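Local structure of flagellar hook-associated protein (Burkholderia pseudomallei, 4UT1) at residues A[170-173]-A[174-178]; A[254-257]-A[258-261]; A[113-116]-A[117-121]. The protein probably serves as a structural component of the bacterial flagellum, sitting at the junction between the hook and the filament. One frame throughout, in Å; residues are numbered along the deposited sequence.

In the fold
Followed from the N terminus, the chain reaches contact 3 first, at the start of helix 113-129; contact 1 comes next, on the long helix 134-193, and contact 2 last, in the connection between strands 244-252 and 260-265. The three lie in series, neither nesting nor crossing. Contacts 1 and 3 each lie within one continuous helix, pairing residues one turn apart, whereas contact 2 closes a beta turn in the antiparallel sheet that packs against helix 134-193. Contacts 1 and 2 meet where Leu260 packs on Thr170. Contact 3 stands apart, its centre about 44 Å from that of contact 1, although its helix also leans on helix 134-193, which thereby links the helical bundle with the sheet.

Contact 1 (A[170-173]-A[174-178]); sequences TDTV and TQINS. With EDO (1,2-ethanediol), chain M; EDO (1,2-ethanediol), chain E.
Thr172 and Ile176 meet through their outer methyls, one turn apart on the long alpha-helix 134-193, in a region predicted to form a coiled coil. Thr172 CG2 lies 3.9 Å from Ile176 CD1, and the two side chains cross obliquely on a buried flank. Ile176 has CG1 anti to its carbonyl carbon (chi1 -69°), which carries CG1 back over the carbonyl of the preceding turn, 3.1 Å from Thr172 O. On the next flank Val173 and Asn177 run side by side, with Val173 CG1 against the amide at Asn177 ND2, 3.7 Å away. Four successive backbone bonds of the i to i+4 kind underlie these pairs, among them Ile176 N to Thr172 O at 2.9 Å. Ser178 turns back along the helix, and its OG and N reach Thr174 O from opposite faces of the carbonyl plane, with OG at 3.2 Å.

The more polar flank is joined by solvent. A water lies between Asp171 OD1, to which it donates at 2.9 Å, and Thr174 OG1, bridging carboxylate and hydroxyl without their touching. Thr174 OG1 is also within 3.0 Å of Thr170 O, and which acceptor takes its proton is not settled.

Farther out, strands 244-252 and 260-265 lie against the helix: Asn177 ND2 donates to Leu248 O, Thr170 OG1 bonds to Thr250 OG1, and Val173 packs on Leu248 and Ile262. Thr172 faces helix 287-322, while its OG1 is bonded to Gln168 O one turn back and accepts, at 2.8 Å, from O1 of an ethanediol that probably came from the crystallisation liquor.

Contact 2 (A[254-257]-A[258-261]); sequences PSDP and SELT. With EDO (1,2-ethanediol), chain O.
Asp256 and Ser258 hold together an Asx turn superposed on a type I beta turn, from Asp256 to Glu259, in the connection between two antiparallel strands. The tight part is the turn itself. Asp256 CG stands anti to the backbone N (chi1 180°), and in the carboxylate OD1 takes two bonds: Ser258 OG at 2.7 Å, on the syn side but tilted 30° out of the carboxylate plane, and Ser258 N at 3.0 Å, from above that plane. Both donors approach the same face. The turn is closed by Glu259 N, which donates to Asp256 O at 3.0 Å. Pro257, at the corner, is exposed to solvent.

Beside this grip two carboxylates come close, their planes 21° apart and Asp256 OD2 3.6 Å from Glu259 OE1. Arginines probably offset the like charges: Arg428 forms a salt bridge with Asp256 OD2, and Arg162, on helix 134-193, with Glu259 OE2.

At the loosely packed end the arms of the loop stand farther apart, and an ethanediol, probably from crystallisation, sits beside Pro254. Thr261 OG1 is bonded to Asp281 OD1. Pro254 and Thr261 cross at about a right angle, Pro254 CD meeting Thr261 CG2 at 4.0 Å.

Contact 3 (A[113-116]-A[117-121]); sequences IATA and ITNYF. With EDO (1,2-ethanediol), chain C.
From Ile113 to Tyr120 the backbone follows a regular alpha-helix, each carbonyl of 113-116 accepting from the amide four residues on, as in Ile117 N to Ile113 O at 2.9 Å. Ala114 O takes a second donor: Thr118 OG1 turns back to it at 3.1 Å, and this hydroxyl and Thr118 N arrive from opposite faces of the carbonyl plane. The hydroxyl gets there because OG1 lies anti to the carbonyl carbon and beside the backbone N (chi1 -59°).

Thr115 and Asn119 lie alongside each other on the more polar flank, with the methyl Thr115 CG2 3.5 Å from Asn119 ND2. That nitrogen also makes a weak bond to an ethanediol probably carried over from crystallisation. On the buried flank Ile113 and Ile117 join branch to end, CG2 of Ile113 resting 3.9 Å from CD1 of Ile117.

Around this part of the helix other helices close in. Ile113 and Ala114 rest on Tyr597 of helix 593-630, while Ala116 packs on Leu147 and Gln150 of helix 134-193. The Tyr120 ring makes edge-to-face stacks with Phe314 of helix 287-322 and with Phe337 on strand 337-338, placing helix 113-129 among three long helices and beside a short strand.

Contact 1 (A[170-173]-A[174-178])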
# COMPACT_ATOMS: atom_id res chain seq x y z
N THR A 170 11.29 23.10 -8.59
CA THR A 170 12.21 24.21 -8.29
C THR A 170 12.64 24.96 -9.56
O THR A 170 12.65 26.20 -9.59
CB THR A 170 13.46 23.72 -7.54
OG1 THR A 170 13.05 23.14 -6.30
CG2 THR A 170 14.44 24.87 -7.28
N ASP A 171 12.98 24.21 -10.60
CA ASP A 171 13.36 24.84 -11.86
C ASP A 171 12.22 25.67 -12.40
O ASP A 171 12.43 26.77 -12.91
CB ASP A 171 13.79 23.82 -12.90
CG ASP A 171 15.16 23.25 -12.63
OD1 ASP A 171 15.85 23.82 -11.76
OD2 ASP A 171 15.54 22.25 -13.28
N THR A 172 11.00 25.15 -12.25
CA THR A 172 9.83 25.82 -12.76
C THR A 172 9.63 27.14 -12.01
O THR A 172 9.33 28.18 -12.62
CB THR A 172 8.57 24.96 -12.64
OG1 THR A 172 8.73 23.77 -13.42
CG2 THR A 172 7.34 25.71 -13.14
N VAL A 173 9.84 27.11 -10.70
CA VAL A 173 9.69 28.31 -9.87
C VAL A 173 10.77 29.35 -10.20
O VAL A 173 10.48 30.54 -10.22
CB VAL A 173 9.73 27.96 -8.37
CG1 VAL A 173 10.06 29.18 -7.54
CG2 VAL A 173 8.39 27.39 -7.95
N THR A 174 11.99 28.90 -10.44
CA THR A 174 13.06 29.83 -10.80
C THR A 174 12.70 30.58 -12.08
O THR A 174 12.89 31.80 -12.18
CB THR A 174 14.41 29.11 -10.97
OG1 THR A 174 14.74 28.39 -9.78
CG2 THR A 174 15.52 30.11 -11.25
N GLN A 175 12.15 29.86 -13.05
CA GLN A 175 11.77 30.49 -14.30
C GLN A 175 10.59 31.43 -14.11
O GLN A 175 10.58 32.53 -14.65
CB GLN A 175 11.44 29.44 -15.35
CG GLN A 175 12.61 28.55 -15.67
CD GLN A 175 12.35 27.70 -16.88
OE1 GLN A 175 11.49 28.03 -17.71
NE2 GLN A 175 13.09 26.60 -17.00
N ILE A 176 9.61 30.99 -13.34
CA ILE A 176 8.48 31.85 -13.01
C ILE A 176 8.94 33.18 -12.41
O ILE A 176 8.43 34.23 -12.79
CB ILE A 176 7.52 31.15 -12.03
CG1 ILE A 176 6.81 30.00 -12.75
CG2 ILE A 176 6.52 32.15 -11.44
CD1 ILE A 176 6.02 29.10 -11.84
N ASN A 177 9.88 33.14 -11.47
CA ASN A 177 10.35 34.36 -10.83
C ASN A 177 11.05 35.25 -11.84
O ASN A 177 10.93 36.48 -11.78
CB ASN A 177 11.29 34.04 -9.66
CG ASN A 177 10.56 33.40 -8.48
OD1 ASN A 177 9.35 33.57 -8.34
ND2 ASN A 177 11.29 32.70 -7.63
N SER A 178 11.77 34.63 -12.77
CA SER A 178 12.42 35.38 -13.83
C SER A 178 11.40 36.14 -14.68
O SER A 178 11.58 37.31 -14.96
CB SER A 178 13.24 34.45 -14.73
OG SER A 178 14.37 33.96 -14.04
C1 EDO M . 10.91 24.37 -16.23
O1 EDO M . 9.56 23.90 -16.06
C2 EDO M . 11.85 23.19 -16.45
O2 EDO M . 11.52 22.12 -15.54
C1 EDO E . 11.99 37.18 -8.51
O1 EDO E . 12.88 37.58 -9.55
C2 EDO E . 10.82 38.15 -8.38
O2 EDO E . 9.75 37.81 -9.27
O HOH W 1 16.30 26.21 -10.27

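Contact 2 (A[254-257]-A[258-261])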
# COMPACT_ATOMS: atom_id res chain seq x y z
N PRO A 254 4.77 20.70 4.22
CA PRO A 254 4.54 20.53 5.66
C PRO A 254 3.95 19.15 6.00
O PRO A 254 4.02 18.74 7.15
CB PRO A 254 3.54 21.66 6.00
CG PRO A 254 2.88 22.02 4.71
CD PRO A 254 3.87 21.68 3.60
N SER A 255 3.42 18.45 5.00
CA SER A 255 2.82 17.14 5.27
C SER A 255 3.69 15.96 4.81
O SER A 255 3.45 14.81 5.17
CB SER A 255 1.44 17.05 4.61
OG SER A 255 1.52 17.09 3.20
N ASP A 256 4.71 16.25 4.02
CA ASP A 256 5.58 15.20 3.49
C ASP A 256 6.90 15.81 3.05
O ASP A 256 6.98 16.41 1.98
CB ASP A 256 4.89 14.49 2.32
CG ASP A 256 5.75 13.37 1.71
OD1 ASP A 256 6.91 13.16 2.13
OD2 ASP A 256 5.23 12.69 0.79
N PRO A 257 7.94 15.66 3.87
CA PRO A 257 9.22 16.34 3.64
C PRO A 257 9.98 15.77 2.46
O PRO A 257 10.95 16.38 2.03
CB PRO A 257 9.99 16.08 4.95
CG PRO A 257 9.44 14.82 5.45
CD PRO A 257 7.98 14.81 5.08
N SER A 258 9.56 14.62 1.94
CA SER A 258 10.16 14.07 0.73
C SER A 258 9.65 14.79 -0.52
O SER A 258 10.18 14.62 -1.62
CB SER A 258 9.90 12.56 0.63
OG SER A 258 8.59 12.28 0.18
N GLU A 259 8.61 15.60 -0.36
CA GLU A 259 8.00 16.30 -1.48
C GLU A 259 8.02 17.80 -1.28
O GLU A 259 7.63 18.30 -0.22
CB GLU A 259 6.57 15.83 -1.69
CG GLU A 259 6.50 14.32 -2.00
CD GLU A 259 5.13 13.84 -2.41
OE1 GLU A 259 4.12 14.54 -2.14
OE2 GLU A 259 5.07 12.74 -3.01
N LEU A 260 8.49 18.52 -2.29
CA LEU A 260 8.47 19.97 -2.26
C LEU A 260 7.11 20.53 -2.60
O LEU A 260 6.37 19.96 -3.40
CB LEU A 260 9.51 20.55 -3.23
CG LEU A 260 10.95 20.12 -3.03
CD1 LEU A 260 11.85 20.88 -4.01
CD2 LEU A 260 11.39 20.32 -1.60
N THR A 261 6.80 21.68 -2.02
CA THR A 261 5.55 22.36 -2.31
C THR A 261 5.91 23.80 -2.69
O THR A 261 7.06 24.22 -2.52
CB THR A 261 4.58 22.31 -1.12
OG1 THR A 261 3.33 22.90 -1.49
CG2 THR A 261 5.15 23.06 0.08
C1 EDO O . 0.04 23.66 1.50
O1 EDO O . 0.48 23.15 2.76
C2 EDO O . 0.81 22.96 0.40
O2 EDO O . 1.64 23.92 -0.28
O HOH W 2 2.82 12.69 -0.31

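Contact 3 (A[113-116]-A[117-121])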
# COMPACT_ATOMS: atom_id res chain seq x y z
N ILE A 113 7.05 -7.87 -11.88
CA ILE A 113 6.83 -8.31 -10.51
C ILE A 113 5.73 -9.38 -10.40
O ILE A 113 5.82 -10.27 -9.57
CB ILE A 113 6.49 -7.10 -9.61
CG1 ILE A 113 7.79 -6.32 -9.31
CG2 ILE A 113 5.80 -7.56 -8.33
CD1 ILE A 113 7.59 -4.86 -8.97
N ALA A 114 4.72 -9.31 -11.26
CA ALA A 114 3.67 -10.34 -11.24
C ALA A 114 4.27 -11.71 -11.58
O ALA A 114 3.93 -12.73 -10.98
CB ALA A 114 2.55 -10.00 -12.21
N THR A 115 5.19 -11.72 -12.54
CA THR A 115 5.84 -12.97 -12.91
C THR A 115 6.75 -13.47 -11.79
O THR A 115 6.78 -14.66 -11.52
CB THR A 115 6.67 -12.83 -14.20
OG1 THR A 115 5.77 -12.66 -15.31
CG2 THR A 115 7.50 -14.07 -14.43
N ALA A 116 7.48 -12.56 -11.15
CA ALA A 116 8.35 -12.94 -10.04
C ALA A 116 7.54 -13.54 -8.89
O ALA A 116 7.97 -14.50 -8.25
CB ALA A 116 9.15 -11.74 -9.54
N ILE A 117 6.36 -12.98 -8.63
CA ILE A 117 5.50 -13.52 -7.57
C ILE A 117 5.03 -14.93 -7.93
O ILE A 117 5.16 -15.87 -7.13
CB ILE A 117 4.29 -12.61 -7.32
CG1 ILE A 117 4.75 -11.29 -6.70
CG2 ILE A 117 3.32 -13.26 -6.35
CD1 ILE A 117 3.63 -10.29 -6.51
N THR A 118 4.50 -15.09 -9.14
CA THR A 118 4.05 -16.41 -9.61
C THR A 118 5.16 -17.46 -9.50
O THR A 118 4.92 -18.59 -9.04
CB THR A 118 3.57 -16.36 -11.08
OG1 THR A 118 2.49 -15.44 -11.19
CG2 THR A 118 3.12 -17.75 -11.54
N ASN A 119 6.36 -17.08 -9.92
CA ASN A 119 7.51 -17.98 -9.91
C ASN A 119 7.94 -18.37 -8.50
O ASN A 119 8.37 -19.50 -8.26
CB ASN A 119 8.68 -17.34 -10.67
CG ASN A 119 8.49 -17.38 -12.18
OD1 ASN A 119 7.60 -18.08 -12.67
ND2 ASN A 119 9.32 -16.65 -12.91
N TYR A 120 7.80 -17.44 -7.57
CA TYR A 120 8.14 -17.73 -6.18
C TYR A 120 7.23 -18.81 -5.63
O TYR A 120 7.70 -19.78 -5.03
CB TYR A 120 8.04 -16.49 -5.29
CG TYR A 120 8.35 -16.84 -3.85
CD1 TYR A 120 9.66 -17.07 -3.45
CD2 TYR A 120 7.33 -17.00 -2.90
CE1 TYR A 120 9.96 -17.42 -2.14
CE2 TYR A 120 7.62 -17.33 -1.61
CZ TYR A 120 8.93 -17.55 -1.23
OH TYR A 120 9.22 -17.88 0.07
N PHE A 121 5.93 -18.66 -5.84
CA PHE A 121 4.99 -19.65 -5.34
C PHE A 121 5.13 -21.00 -6.07
O PHE A 121 5.01 -22.04 -5.44
CB PHE A 121 3.56 -19.11 -5.42
CG PHE A 121 3.27 -18.02 -4.42
CD1 PHE A 121 3.45 -18.25 -3.06
CD2 PHE A 121 2.83 -16.77 -4.83
CE1 PHE A 121 3.20 -17.24 -2.13
CE2 PHE A 121 2.57 -15.76 -3.91
CZ PHE A 121 2.76 -16.00 -2.56
C1 EDO C . 13.61 -16.28 -11.20
O1 EDO C . 14.44 -16.73 -10.11
C2 EDO C . 12.13 -16.42 -10.81
O2 EDO C . 11.44 -15.16 -10.89